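Local coordinates for uncharacterized protein (Porphyromonas gingivalis, PDB 1ZBS) that probably phosphorylates N-acetylglucosamine with ATP, as a putative sugar kinase of the acetate and sugar kinase, Hsp70 and actin (ASKHA) superfamily, at residues A[156-161]-A[166-171]; A[130-135]-A[229-234]; A[152-157]-A[200-205]; A[48-53]-A[83-88]; A[218-223]-A[253-258]. One frame throughout, in Å; residues are numbered along the deposited sequence.

How the contacts relate
Contacts 1, 3, 4 and 5 pack helix against helix, whereas contact 2 brings one tyrosine from a turn up to an outermost strand. Contacts 1 and 3 use helix 147-159 and touch through aromatic rings, with Phe171 of contact 1 packed on Phe154 and Phe202 of contact 3; both are buried and apolar. Contact 4 is also apolar but lies in the N-terminal domain, its centre about 46 Å from that of contact 1. Contact 5 is close-packed at one valine, with a water bridge at its polar margin. Contact 2 is partly buried and contains a weak hydrogen bond. Contacts 1, 2 and 3 also reach the second subunit; contacts 4 and 5 do not.

Contact 1. Residues A[156-161]-A[166-171]; sequences GSLLKG and GLCEAF
The Phe171 ring receives Leu158 on a slant: CD2 of Leu158 lies 3.4 Å from Phe171 CD2 and 3.5 Å from Phe171 CG, so the methyl meets the CG-CD2 side of the ring, next to Phe171 CB. Phe199 and Phe202 meet the same ring in edge-to-face arrangements. The other branch of Leu158 turns to the first turn of the same helix, where CD1 sits only 3.5 Å from Cys168 CA, a tight fit, and 3.7 Å from Leu167 CG. With CG opposite the backbone N (chi1 -179°), the isobutyl group extends straight toward helix 167-174 and its two methyls divide between Phe171 on one hand and Leu167 and Cys168 on the other. Cys168 SG points back at Leu159, 3.8 Å from its CD1. Gly161, at positive phi, is the C-prime residue of a Schellman motif that ends helix 147-159. The contact joins the consecutive helices 147-159 and 167-174 across the short loop between them. Helix 179-188 touches Leu159 through Ile182, and just beyond the helix end Lys160 NZ makes a salt bridge to Glu144 of the second subunit.

Contact 2. Residues A[130-135]-A[229-234]; sequences IKANVS and LRYNRP
Tyr231 reaches over to strand 130-133 and inserts the edge of its phenol between Ala132 and Val134, two side chains that leave the backbone on its side while Asn133, between them, turns away. The CE1 side of the ring passes between the two: Ala132 CB approaches from one side of the ring plane, 4.0 Å from Tyr231 CE1, and Val134 CG2 from the other, 3.9 Å from Tyr231 CZ, both obliquely. The same Val134 CG2 also packs on the hydroxyl, 3.6 Å from Tyr231 OH. The tyrosine ring is carried toward the strand because CG stands opposite the carbonyl carbon (chi1 -69°), although the bond to CB itself runs roughly alongside it. At the far end of the phenol, Val134 N gives a weak hydrogen bond to Tyr231 OH, 3.3 Å long and bent to 132° at the hydrogen. The stronger polar partner is Ser122 OG, so the hydroxyl meets Ser122 of strand 120-125 as well as the backbone N of Val134.

Tyr231 itself sits in a type I turn from Leu229 to Asn232, closed by Asn232 N to Leu229 O at 2.7 Å. On the strand side, Lys131 and Ala132 together face Leu124 in a classic beta bulge. Arg230 NH2 is hydrogen-bonded to Gly161 O of the second subunit, and Val134 packs on Lys160 of that subunit. The contact therefore ties the turn that leads from helix 210-229 into strand 238-241 to strand 130-133, which is outermost in the five-stranded sheet and pairs with strand 120-125.

Contact 3. Residues A[152-157]-A[200-205]; sequences RLFIGS and SPFIAQ
Phe154 is the centre of this contact, meeting Ile203 over one face of its ring and Phe202 at its edge. The isoleucine makes a CH-pi contact: CG1 of Ile203 lies 3.9 Å from the centroid of the Phe154 ring and 15° off its normal, shifted somewhat to the rim. Beyond it, Ile203 CD1 comes down on the root of the phenylalanine, 3.6 Å from Phe154 CB. The extended end of the isoleucine (chi2 176°) lets CG1 and CD1 follow the aromatic side chain, the two running past each other in opposite directions. Phe202 takes the outer end of the ring instead. Phe154 CZ is 3.5 Å from Phe202 CE2 and 3.6 Å from its CD2. The rings touch along their edges, centroids 5.8 Å apart and planes inclined at 48°, without either lying over the other.

All three side chains are buried, and the interaction is wholly apolar. Phe202 also meets the ring of His206 and packs on Leu167 of helix 167-174, while Ile203 is backed by Val212 and Val216 of helix 210-229. Helices 147-159 and 200-204 both lie in the all-helical stretch between strand 130-133 and helix 210-229. This placement is consistent with the modular design of the ASKHA superfamily, in which a common domain core of sheet and helices is elaborated by inserted segments; the helices here probably represent such an insertion, and they pack on one another and on helix 210-229.

Contact 4. Residues A[48-53]-A[83-88]; sequences EVLPAI and DSMLPH
Met85, a selenomethionine, runs across Val49 at about a right angle and alongside Leu50 in the opposite direction. Its chain leaves the backbone with CG opposite N (chi1 176°), heads straight for helix 38-53, then bends at the selenium (chi3 83°). That bend wraps the end of the side chain round one valine methyl: Val49 CG1 is 3.5 Å from Met85 SE and 3.7 Å from Met85 CE. Nearer the root, Leu50 CG lies 3.7 Å from Met85 CG, methylene against branch point.

Helices 38-53 and 75-85 are connected through strand 62-67 and belong to the N-terminal domain, whose mixed sheet has the strand order 3-2-1-4-5 of the ribonuclease H-like fold shared by ASKHA proteins. The first of them is kinked in this region: Pro51 has no N-H to give, and Ala52 N bonds to Val49 O rather than to the turn before. Val49 O accepts from both Ala52 N and Ile53 N. Past the end of the second helix the fit is slacker, with Leu50 CD2 4.4 Å from Leu86 CD1. Trp14 of strand 11-18 packs on Val49, and Ile53 rests on Ile16 and Phe26 of the sheet.

Contact 5. Residues A[218-223]-A[253-258]; sequences NSFDDF and SSVIKK
Val255 fits closely against the backbone of helix 210-229 at Asp221, while the acidic end of that residue lies on the wetter margin of the contact. On the tight side, Val255 CG1 is 3.5 Å from Asp221 CA and 3.6 Å from Asp221 N, so the methyl rests on the main chain itself. The second methyl reaches the neighbouring residue: Val255 CG2 is 3.9 Å from Phe220 CB and approaches the aromatic ring at its edge, close to the ring plane. The ring then turns off from the contact, CG lying opposite the carbonyl carbon (chi1 -76°). Val255 sits among Gln217, Phe220, Asp221 and Leu224, a knob in a hole of four residues, and the CA atoms of Asp221 and Val255 are 5.9 Å apart.

The other side is polar and less direct. A water molecule donates to Asp221 OD1 at 2.6 Å and to Val255 O at 3.1 Å, bridging carboxylate and helix backbone. The second carboxylate oxygen, OD2, forms a salt bridge with Arg259, just past the segment. Lys258 NZ stays 5.8 Å from Asp221 OD1, too far for a contact, though its charge would probably add to the favourable field around the aspartate.

Behind these side chains the two helices share the sheet of the C-terminal domain. Phe223 packs on Phe240 of strand 238-241, and Ile256 lies on both that strand and Leu263 of strand 263-267, so helices 210-229 and 249-258 stand side by side against its parallel strands.

Contact 1. Residues A[156-161]-A[166-171]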
# COMPACT_ATOMS: atom_id res chain seq x y z
N GLY A 156 -10.14 -4.21 2.17
CA GLY A 156 -9.39 -5.45 2.16
C GLY A 156 -10.17 -6.54 2.89
O GLY A 156 -10.48 -7.58 2.32
N SER A 157 -10.48 -6.29 4.15
CA SER A 157 -11.23 -7.26 4.94
C SER A 157 -12.62 -7.48 4.36
O SER A 157 -13.15 -8.59 4.38
CB SER A 157 -11.35 -6.78 6.38
OG SER A 157 -11.98 -5.52 6.39
N LEU A 158 -13.23 -6.42 3.85
CA LEU A 158 -14.56 -6.53 3.27
C LEU A 158 -14.53 -7.52 2.09
O LEU A 158 -15.35 -8.44 2.00
CB LEU A 158 -15.00 -5.16 2.78
CG LEU A 158 -16.38 -5.00 2.15
CD1 LEU A 158 -17.43 -4.87 3.24
CD2 LEU A 158 -16.37 -3.76 1.28
N LEU A 159 -13.58 -7.32 1.19
CA LEU A 159 -13.43 -8.16 0.01
C LEU A 159 -13.08 -9.60 0.36
O LEU A 159 -13.38 -10.52 -0.41
CB LEU A 159 -12.37 -7.56 -0.90
CG LEU A 159 -12.83 -6.94 -2.22
CD1 LEU A 159 -14.29 -6.53 -2.17
CD2 LEU A 159 -11.92 -5.76 -2.53
N LYS A 160 -12.48 -9.82 1.52
CA LYS A 160 -12.10 -11.16 1.92
C LYS A 160 -13.03 -11.79 2.96
O LYS A 160 -12.62 -12.64 3.75
CB LYS A 160 -10.65 -11.16 2.39
CG LYS A 160 -9.73 -10.66 1.30
CD LYS A 160 -8.45 -11.44 1.21
CE LYS A 160 -7.60 -10.87 0.10
NZ LYS A 160 -6.27 -11.56 -0.02
N GLY A 161 -14.28 -11.35 2.93
CA GLY A 161 -15.29 -11.89 3.82
C GLY A 161 -15.07 -11.78 5.30
O GLY A 161 -15.47 -12.67 6.05
N GLY A 166 -23.40 -9.53 3.39
CA GLY A 166 -24.13 -8.46 2.74
C GLY A 166 -23.44 -7.10 2.73
O GLY A 166 -23.67 -6.31 1.82
N LEU A 167 -22.59 -6.83 3.72
CA LEU A 167 -21.90 -5.54 3.78
C LEU A 167 -21.08 -5.29 2.53
O LEU A 167 -21.05 -4.18 2.01
CB LEU A 167 -20.97 -5.47 5.01
CG LEU A 167 -20.38 -4.10 5.36
CD1 LEU A 167 -21.50 -3.07 5.47
CD2 LEU A 167 -19.61 -4.18 6.67
N CYS A 168 -20.41 -6.33 2.05
CA CYS A 168 -19.59 -6.19 0.86
C CYS A 168 -20.47 -5.77 -0.30
O CYS A 168 -20.20 -4.76 -0.96
CB CYS A 168 -18.89 -7.51 0.53
SG CYS A 168 -17.70 -7.37 -0.81
N GLU A 169 -21.53 -6.53 -0.54
CA GLU A 169 -22.45 -6.22 -1.63
C GLU A 169 -23.10 -4.86 -1.44
O GLU A 169 -23.38 -4.16 -2.41
CB GLU A 169 -23.52 -7.31 -1.76
CG GLU A 169 -22.97 -8.69 -2.13
CD GLU A 169 -22.64 -9.54 -0.91
OE1 GLU A 169 -21.85 -9.08 -0.06
OE2 GLU A 169 -23.17 -10.66 -0.81
N ALA A 170 -23.34 -4.48 -0.18
CA ALA A 170 -23.95 -3.19 0.12
C ALA A 170 -22.98 -2.05 -0.23
O ALA A 170 -23.39 -0.99 -0.70
CB ALA A 170 -24.32 -3.12 1.60
N PHE A 171 -21.69 -2.30 0.01
CA PHE A 171 -20.61 -1.35 -0.26
C PHE A 171 -20.38 -1.20 -1.76
O PHE A 171 -20.40 -0.09 -2.30
CB PHE A 171 -19.30 -1.83 0.40
CG PHE A 171 -18.09 -0.97 0.09
CD1 PHE A 171 -17.82 0.18 0.83
CD2 PHE A 171 -17.21 -1.32 -0.93
CE1 PHE A 171 -16.69 0.98 0.56
CE2 PHE A 171 -16.07 -0.54 -1.21
CZ PHE A 171 -15.82 0.61 -0.46

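Contact 2. Residues A[130-135]-A[229-234]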
# COMPACT_ATOMS: atom_id res chain seq x y z
N ILE A 130 8.15 23.59 15.81
CA ILE A 130 8.16 22.15 15.96
C ILE A 130 9.52 21.64 16.42
O ILE A 130 10.55 21.97 15.84
CB ILE A 130 7.81 21.44 14.64
CG1 ILE A 130 6.43 21.88 14.15
CG2 ILE A 130 7.82 19.93 14.85
CD1 ILE A 130 6.06 21.33 12.79
N LYS A 131 9.50 20.84 17.48
CA LYS A 131 10.72 20.28 18.03
C LYS A 131 11.00 18.87 17.55
O LYS A 131 12.16 18.47 17.46
CB LYS A 131 10.66 20.30 19.56
CG LYS A 131 11.07 21.63 20.19
CD LYS A 131 12.56 21.90 19.95
CE LYS A 131 13.06 23.11 20.72
NZ LYS A 131 14.55 23.10 20.84
N ALA A 132 9.95 18.12 17.24
CA ALA A 132 10.12 16.74 16.77
C ALA A 132 8.94 16.32 15.89
O ALA A 132 7.80 16.72 16.13
CB ALA A 132 10.25 15.80 17.97
N ASN A 133 9.22 15.51 14.87
CA ASN A 133 8.20 15.06 13.92
C ASN A 133 8.44 13.62 13.47
O ASN A 133 9.54 13.27 13.07
CB ASN A 133 8.22 15.97 12.69
CG ASN A 133 6.97 15.83 11.84
OD1 ASN A 133 6.56 14.72 11.47
ND2 ASN A 133 6.36 16.96 11.51
N VAL A 134 7.40 12.80 13.51
CA VAL A 134 7.54 11.42 13.06
C VAL A 134 7.04 11.38 11.61
O VAL A 134 5.86 11.63 11.37
CB VAL A 134 6.70 10.46 13.94
CG1 VAL A 134 6.74 9.04 13.39
CG2 VAL A 134 7.23 10.49 15.36
N SER A 135 7.93 11.11 10.65
CA SER A 135 7.50 11.06 9.24
C SER A 135 6.34 10.09 9.15
O SER A 135 6.44 8.96 9.63
CB SER A 135 8.62 10.57 8.32
OG SER A 135 9.79 11.34 8.44
N LEU A 229 3.38 8.08 21.30
CA LEU A 229 4.10 7.57 22.46
C LEU A 229 5.58 7.95 22.47
O LEU A 229 6.10 8.43 23.48
CB LEU A 229 3.97 6.06 22.54
CG LEU A 229 2.59 5.53 22.96
CD1 LEU A 229 2.75 4.06 23.30
CD2 LEU A 229 2.06 6.31 24.17
N ARG A 230 6.23 7.73 21.33
CA ARG A 230 7.66 8.01 21.17
C ARG A 230 8.11 9.42 21.54
O ARG A 230 9.30 9.69 21.62
CB ARG A 230 8.08 7.71 19.72
CG ARG A 230 8.36 6.22 19.47
CD ARG A 230 9.58 5.76 20.27
NE ARG A 230 10.12 4.46 19.85
CZ ARG A 230 11.32 4.01 20.21
NH1 ARG A 230 12.11 4.76 20.98
NH2 ARG A 230 11.73 2.81 19.83
N TYR A 231 7.17 10.33 21.76
CA TYR A 231 7.57 11.68 22.14
C TYR A 231 7.89 11.69 23.63
O TYR A 231 8.57 12.59 24.12
CB TYR A 231 6.48 12.70 21.81
CG TYR A 231 6.26 12.93 20.32
CD1 TYR A 231 7.34 13.08 19.45
CD2 TYR A 231 4.97 13.01 19.80
CE1 TYR A 231 7.14 13.29 18.09
CE2 TYR A 231 4.76 13.22 18.43
CZ TYR A 231 5.85 13.36 17.59
OH TYR A 231 5.65 13.56 16.24
N ASN A 232 7.40 10.68 24.35
CA ASN A 232 7.64 10.56 25.79
C ASN A 232 7.17 11.77 26.59
O ASN A 232 7.89 12.26 27.45
CB ASN A 232 9.13 10.34 26.06
CG ASN A 232 9.68 9.09 25.38
OD1 ASN A 232 9.12 8.01 25.51
ND2 ASN A 232 10.78 9.24 24.65
N ARG A 233 5.96 12.24 26.29
CA ARG A 233 5.39 13.39 26.98
C ARG A 233 3.89 13.22 27.25
O ARG A 233 3.08 14.05 26.83
CB ARG A 233 5.63 14.67 26.16
CG ARG A 233 7.09 15.12 26.07
CD ARG A 233 7.64 15.51 27.44
NE ARG A 233 6.89 16.62 28.03
CZ ARG A 233 7.06 17.90 27.70
NH1 ARG A 233 7.94 18.24 26.78
NH2 ARG A 233 6.33 18.85 28.28
N PRO A 234 3.50 12.15 27.96
CA PRO A 234 2.09 11.90 28.27
C PRO A 234 1.47 12.94 29.20
O PRO A 234 0.35 12.77 29.68
CB PRO A 234 2.10 10.51 28.89
CG PRO A 234 3.41 10.51 29.61
CD PRO A 234 4.34 11.10 28.57

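Contact 3. Residues A[152-157]-A[200-205]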
# COMPACT_ATOMS: atom_id res chain seq x y z
N ARG A 152 -8.10 1.31 2.92
CA ARG A 152 -7.54 0.07 2.40
C ARG A 152 -7.75 -1.09 3.37
O ARG A 152 -7.99 -2.23 2.94
CB ARG A 152 -6.06 0.20 2.05
CG ARG A 152 -5.11 0.33 3.21
CD ARG A 152 -3.70 -0.05 2.77
NE ARG A 152 -2.70 0.66 3.55
CZ ARG A 152 -2.16 0.22 4.68
NH1 ARG A 152 -2.53 -0.95 5.18
NH2 ARG A 152 -1.27 0.96 5.32
N LEU A 153 -7.67 -0.82 4.66
CA LEU A 153 -7.89 -1.87 5.65
C LEU A 153 -9.33 -2.37 5.47
O LEU A 153 -9.58 -3.56 5.33
CB LEU A 153 -7.68 -1.35 7.08
CG LEU A 153 -6.25 -0.99 7.49
CD1 LEU A 153 -6.25 -0.42 8.92
CD2 LEU A 153 -5.34 -2.23 7.43
N PHE A 154 -10.26 -1.43 5.46
CA PHE A 154 -11.67 -1.76 5.32
C PHE A 154 -12.03 -2.57 4.06
O PHE A 154 -12.59 -3.65 4.17
CB PHE A 154 -12.51 -0.49 5.37
CG PHE A 154 -13.97 -0.74 5.24
CD1 PHE A 154 -14.68 -1.35 6.27
CD2 PHE A 154 -14.65 -0.37 4.09
CE1 PHE A 154 -16.04 -1.59 6.14
CE2 PHE A 154 -16.00 -0.61 3.95
CZ PHE A 154 -16.70 -1.21 4.98
N ILE A 155 -11.71 -2.06 2.87
CA ILE A 155 -12.07 -2.79 1.67
C ILE A 155 -11.33 -4.14 1.59
O ILE A 155 -11.86 -5.12 1.05
CB ILE A 155 -11.86 -1.94 0.37
CG1 ILE A 155 -10.41 -1.93 -0.06
CG2 ILE A 155 -12.34 -0.51 0.58
CD1 ILE A 155 -10.12 -2.99 -1.09
N GLY A 156 -10.14 -4.21 2.17
CA GLY A 156 -9.39 -5.45 2.16
C GLY A 156 -10.17 -6.54 2.89
O GLY A 156 -10.48 -7.58 2.32
N SER A 157 -10.48 -6.29 4.15
CA SER A 157 -11.23 -7.26 4.94
C SER A 157 -12.62 -7.48 4.36
O SER A 157 -13.15 -8.59 4.38
CB SER A 157 -11.35 -6.78 6.38
OG SER A 157 -11.98 -5.52 6.39
N SER A 200 -14.64 6.88 3.54
CA SER A 200 -14.76 7.10 4.97
C SER A 200 -16.22 7.23 5.41
O SER A 200 -16.63 6.63 6.40
CB SER A 200 -13.95 8.33 5.38
OG SER A 200 -13.69 8.30 6.77
N PRO A 201 -17.03 8.02 4.69
CA PRO A 201 -18.44 8.21 5.04
C PRO A 201 -19.21 6.90 5.22
O PRO A 201 -20.13 6.81 6.04
CB PRO A 201 -18.98 9.04 3.88
CG PRO A 201 -17.80 9.88 3.51
CD PRO A 201 -16.67 8.87 3.54
N PHE A 202 -18.85 5.88 4.44
CA PHE A 202 -19.51 4.58 4.52
C PHE A 202 -19.12 3.90 5.84
O PHE A 202 -19.96 3.31 6.53
CB PHE A 202 -19.09 3.69 3.35
CG PHE A 202 -19.77 2.35 3.33
CD1 PHE A 202 -21.02 2.20 2.73
CD2 PHE A 202 -19.19 1.25 3.97
CE1 PHE A 202 -21.68 0.97 2.76
CE2 PHE A 202 -19.85 0.02 4.01
CZ PHE A 202 -21.10 -0.12 3.41
N ILE A 203 -17.84 3.99 6.17
CA ILE A 203 -17.31 3.40 7.39
C ILE A 203 -17.92 4.08 8.62
O ILE A 203 -18.47 3.42 9.50
CB ILE A 203 -15.77 3.53 7.43
CG1 ILE A 203 -15.16 2.70 6.28
CG2 ILE A 203 -15.24 3.09 8.78
CD1 ILE A 203 -13.64 2.80 6.14
N ALA A 204 -17.83 5.41 8.66
CA ALA A 204 -18.38 6.15 9.79
C ALA A 204 -19.85 5.83 10.00
O ALA A 204 -20.32 5.75 11.14
CB ALA A 204 -18.21 7.65 9.55
N GLN A 205 -20.58 5.62 8.91
CA GLN A 205 -22.00 5.32 9.01
C GLN A 205 -22.29 3.88 9.42
O GLN A 205 -23.45 3.51 9.59
CB GLN A 205 -22.70 5.64 7.68
CG GLN A 205 -22.96 7.13 7.50
CD GLN A 205 -23.61 7.47 6.17
OE1 GLN A 205 -24.53 6.78 5.71
NE2 GLN A 205 -23.14 8.54 5.55

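Contact 4. Residues A[48-53]-A[83-88]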
# COMPACT_ATOMS: atom_id res chain seq x y z
N GLU A 48 -7.83 29.99 -9.93
CA GLU A 48 -8.65 29.51 -8.82
C GLU A 48 -8.54 30.43 -7.62
O GLU A 48 -9.53 30.73 -6.96
CB GLU A 48 -8.22 28.10 -8.42
CG GLU A 48 -8.28 27.08 -9.56
CD GLU A 48 -7.91 25.67 -9.11
OE1 GLU A 48 -8.65 25.08 -8.30
OE2 GLU A 48 -6.87 25.16 -9.58
N VAL A 49 -7.32 30.88 -7.32
CA VAL A 49 -7.11 31.75 -6.17
C VAL A 49 -7.42 33.21 -6.46
O VAL A 49 -8.25 33.81 -5.77
CB VAL A 49 -5.66 31.65 -5.65
CG1 VAL A 49 -5.55 32.33 -4.30
CG2 VAL A 49 -5.23 30.19 -5.56
N LEU A 50 -6.77 33.78 -7.46
CA LEU A 50 -6.98 35.18 -7.82
C LEU A 50 -8.44 35.53 -8.09
O LEU A 50 -8.94 36.52 -7.58
CB LEU A 50 -6.15 35.55 -9.05
CG LEU A 50 -4.98 36.52 -8.82
CD1 LEU A 50 -4.31 36.81 -10.15
CD2 LEU A 50 -5.47 37.81 -8.18
N PRO A 51 -9.13 34.73 -8.91
CA PRO A 51 -10.54 35.03 -9.20
C PRO A 51 -11.46 34.93 -7.98
O PRO A 51 -12.57 35.47 -7.98
CB PRO A 51 -10.89 34.00 -10.28
CG PRO A 51 -10.00 32.85 -9.95
CD PRO A 51 -8.69 33.54 -9.65
N ALA A 52 -10.99 34.25 -6.94
CA ALA A 52 -11.76 34.09 -5.72
C ALA A 52 -11.63 35.32 -4.84
O ALA A 52 -12.60 35.80 -4.26
CB ALA A 52 -11.28 32.85 -4.96
N ILE A 53 -10.40 35.83 -4.73
CA ILE A 53 -10.11 37.02 -3.95
C ILE A 53 -10.44 38.26 -4.77
O ILE A 53 -10.98 39.24 -4.26
CB ILE A 53 -8.62 37.09 -3.54
CG1 ILE A 53 -8.24 38.53 -3.17
CG2 ILE A 53 -7.75 36.63 -4.67
CD1 ILE A 53 -6.73 38.75 -2.99
N ASP A 83 4.02 35.33 -4.61
CA ASP A 83 4.51 36.69 -4.71
C ASP A 83 4.20 37.30 -6.09
O ASP A 83 4.09 38.51 -6.22
CB ASP A 83 6.01 36.73 -4.42
CG ASP A 83 6.53 38.15 -4.27
OD1 ASP A 83 6.81 38.79 -5.31
OD2 ASP A 83 6.65 38.62 -3.12
N SER A 84 4.05 36.45 -7.11
CA SER A 84 3.73 36.94 -8.45
C SER A 84 2.22 37.14 -8.55
O SER A 84 1.73 37.88 -9.40
CB SER A 84 4.21 35.95 -9.51
OG SER A 84 5.63 35.92 -9.58
N MSE A 85 1.48 36.48 -7.66
CA MSE A 85 0.04 36.62 -7.64
C MSE A 85 -0.27 38.02 -7.11
O MSE A 85 -1.01 38.78 -7.73
CB MSE A 85 -0.59 35.55 -6.75
CG MSE A 85 -2.09 35.70 -6.59
SE MSE A 85 -2.90 34.12 -5.84
CE MSE A 85 -2.57 34.45 -3.97
N LEU A 86 0.30 38.35 -5.95
CA LEU A 86 0.13 39.67 -5.36
C LEU A 86 1.52 40.26 -5.21
O LEU A 86 2.15 40.15 -4.15
CB LEU A 86 -0.55 39.61 -3.98
CG LEU A 86 -2.01 39.16 -3.83
CD1 LEU A 86 -2.80 39.50 -5.08
CD2 LEU A 86 -2.07 37.67 -3.55
N PRO A 87 2.04 40.87 -6.29
CA PRO A 87 3.37 41.48 -6.35
C PRO A 87 3.53 42.67 -5.40
O PRO A 87 4.65 43.09 -5.09
CB PRO A 87 3.50 41.88 -7.81
CG PRO A 87 2.08 42.19 -8.20
CD PRO A 87 1.33 41.05 -7.57
N HIS A 88 2.41 43.20 -4.93
CA HIS A 88 2.47 44.34 -4.02
C HIS A 88 2.23 43.93 -2.57
O HIS A 88 1.98 44.78 -1.72
CB HIS A 88 1.48 45.42 -4.45
CG HIS A 88 1.76 45.95 -5.83
ND1 HIS A 88 3.00 46.42 -6.20
CD2 HIS A 88 0.97 46.02 -6.93
CE1 HIS A 88 2.97 46.76 -7.48
NE2 HIS A 88 1.75 46.53 -7.95

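Contact 5. Residues A[218-223]-A[253-258]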
# COMPACT_ATOMS: atom_id res chain seq x y z
N ASN A 218 -8.44 0.02 16.20
CA ASN A 218 -7.08 -0.50 16.15
C ASN A 218 -6.15 0.40 15.35
O ASN A 218 -4.96 0.52 15.66
CB ASN A 218 -7.07 -1.91 15.57
CG ASN A 218 -7.86 -2.88 16.40
OD1 ASN A 218 -8.01 -2.69 17.61
ND2 ASN A 218 -8.38 -3.92 15.77
N SER A 219 -6.69 1.04 14.33
CA SER A 219 -5.87 1.92 13.52
C SER A 219 -5.51 3.18 14.30
O SER A 219 -4.37 3.64 14.24
CB SER A 219 -6.59 2.28 12.23
OG SER A 219 -5.67 2.86 11.31
N PHE A 220 -6.48 3.73 15.02
CA PHE A 220 -6.23 4.93 15.82
C PHE A 220 -5.22 4.60 16.92
O PHE A 220 -4.34 5.40 17.23
CB PHE A 220 -7.52 5.46 16.46
CG PHE A 220 -8.44 6.18 15.51
CD1 PHE A 220 -8.06 6.43 14.19
CD2 PHE A 220 -9.69 6.62 15.94
CE1 PHE A 220 -8.92 7.10 13.31
CE2 PHE A 220 -10.55 7.29 15.08
CZ PHE A 220 -10.16 7.54 13.76
N ASP A 221 -5.36 3.41 17.52
CA ASP A 221 -4.45 3.01 18.58
C ASP A 221 -3.04 2.91 18.00
O ASP A 221 -2.07 3.39 18.60
CB ASP A 221 -4.88 1.65 19.16
CG ASP A 221 -4.10 1.28 20.41
OD1 ASP A 221 -4.20 2.02 21.43
OD2 ASP A 221 -3.37 0.26 20.39
N ASP A 222 -2.95 2.32 16.81
CA ASP A 222 -1.70 2.15 16.09
C ASP A 222 -1.05 3.50 15.83
O ASP A 222 0.17 3.64 15.90
CB ASP A 222 -1.95 1.48 14.73
CG ASP A 222 -1.42 0.07 14.68
OD1 ASP A 222 -2.22 -0.87 14.88
OD2 ASP A 222 -0.20 -0.09 14.43
N PHE A 223 -1.87 4.48 15.48
CA PHE A 223 -1.35 5.81 15.22
C PHE A 223 -0.69 6.37 16.47
O PHE A 223 0.42 6.90 16.41
CB PHE A 223 -2.45 6.76 14.74
CG PHE A 223 -2.03 8.20 14.72
CD1 PHE A 223 -2.31 9.03 15.81
CD2 PHE A 223 -1.32 8.73 13.65
CE1 PHE A 223 -1.87 10.35 15.83
CE2 PHE A 223 -0.88 10.05 13.65
CZ PHE A 223 -1.15 10.87 14.75
N SER A 253 -11.56 9.49 21.11
CA SER A 253 -11.54 9.73 22.56
C SER A 253 -11.34 8.44 23.34
O SER A 253 -10.51 8.37 24.25
CB SER A 253 -12.86 10.36 23.03
OG SER A 253 -12.82 11.77 22.99
N SER A 254 -12.11 7.42 22.99
CA SER A 254 -12.03 6.14 23.66
C SER A 254 -10.64 5.55 23.57
O SER A 254 -10.12 5.02 24.55
CB SER A 254 -13.03 5.16 23.05
OG SER A 254 -12.75 3.84 23.50
N VAL A 255 -10.04 5.62 22.38
CA VAL A 255 -8.70 5.10 22.17
C VAL A 255 -7.68 5.83 23.04
O VAL A 255 -6.91 5.20 23.76
CB VAL A 255 -8.28 5.23 20.69
CG1 VAL A 255 -6.84 4.77 20.52
CG2 VAL A 255 -9.20 4.39 19.81
N ILE A 256 -7.69 7.16 22.98
CA ILE A 256 -6.79 7.97 23.77
C ILE A 256 -6.95 7.64 25.26
O ILE A 256 -5.97 7.38 25.95
CB ILE A 256 -7.09 9.48 23.57
CG1 ILE A 256 -6.67 9.91 22.16
CG2 ILE A 256 -6.39 10.31 24.65
CD1 ILE A 256 -7.17 11.30 21.74
N LYS A 257 -8.19 7.66 25.73
CA LYS A 257 -8.49 7.37 27.13
C LYS A 257 -7.94 5.99 27.51
O LYS A 257 -7.27 5.82 28.52
CB LYS A 257 -10.00 7.38 27.36
CG LYS A 257 -10.45 7.74 28.76
CD LYS A 257 -11.00 9.17 28.82
CE LYS A 257 -12.25 9.32 27.95
NZ LYS A 257 -12.81 10.70 27.96
N LYS A 258 -8.23 5.01 26.66
CA LYS A 258 -7.81 3.64 26.88
C LYS A 258 -6.29 3.48 27.07
O LYS A 258 -5.84 2.51 27.68
CB LYS A 258 -8.30 2.76 25.73
CG LYS A 258 -8.22 1.27 25.97
CD LYS A 258 -9.21 0.54 25.05
CE LYS A 258 -9.03 -0.97 25.09
NZ LYS A 258 -7.75 -1.40 24.45
O HOH W 1 -6.22 2.26 23.08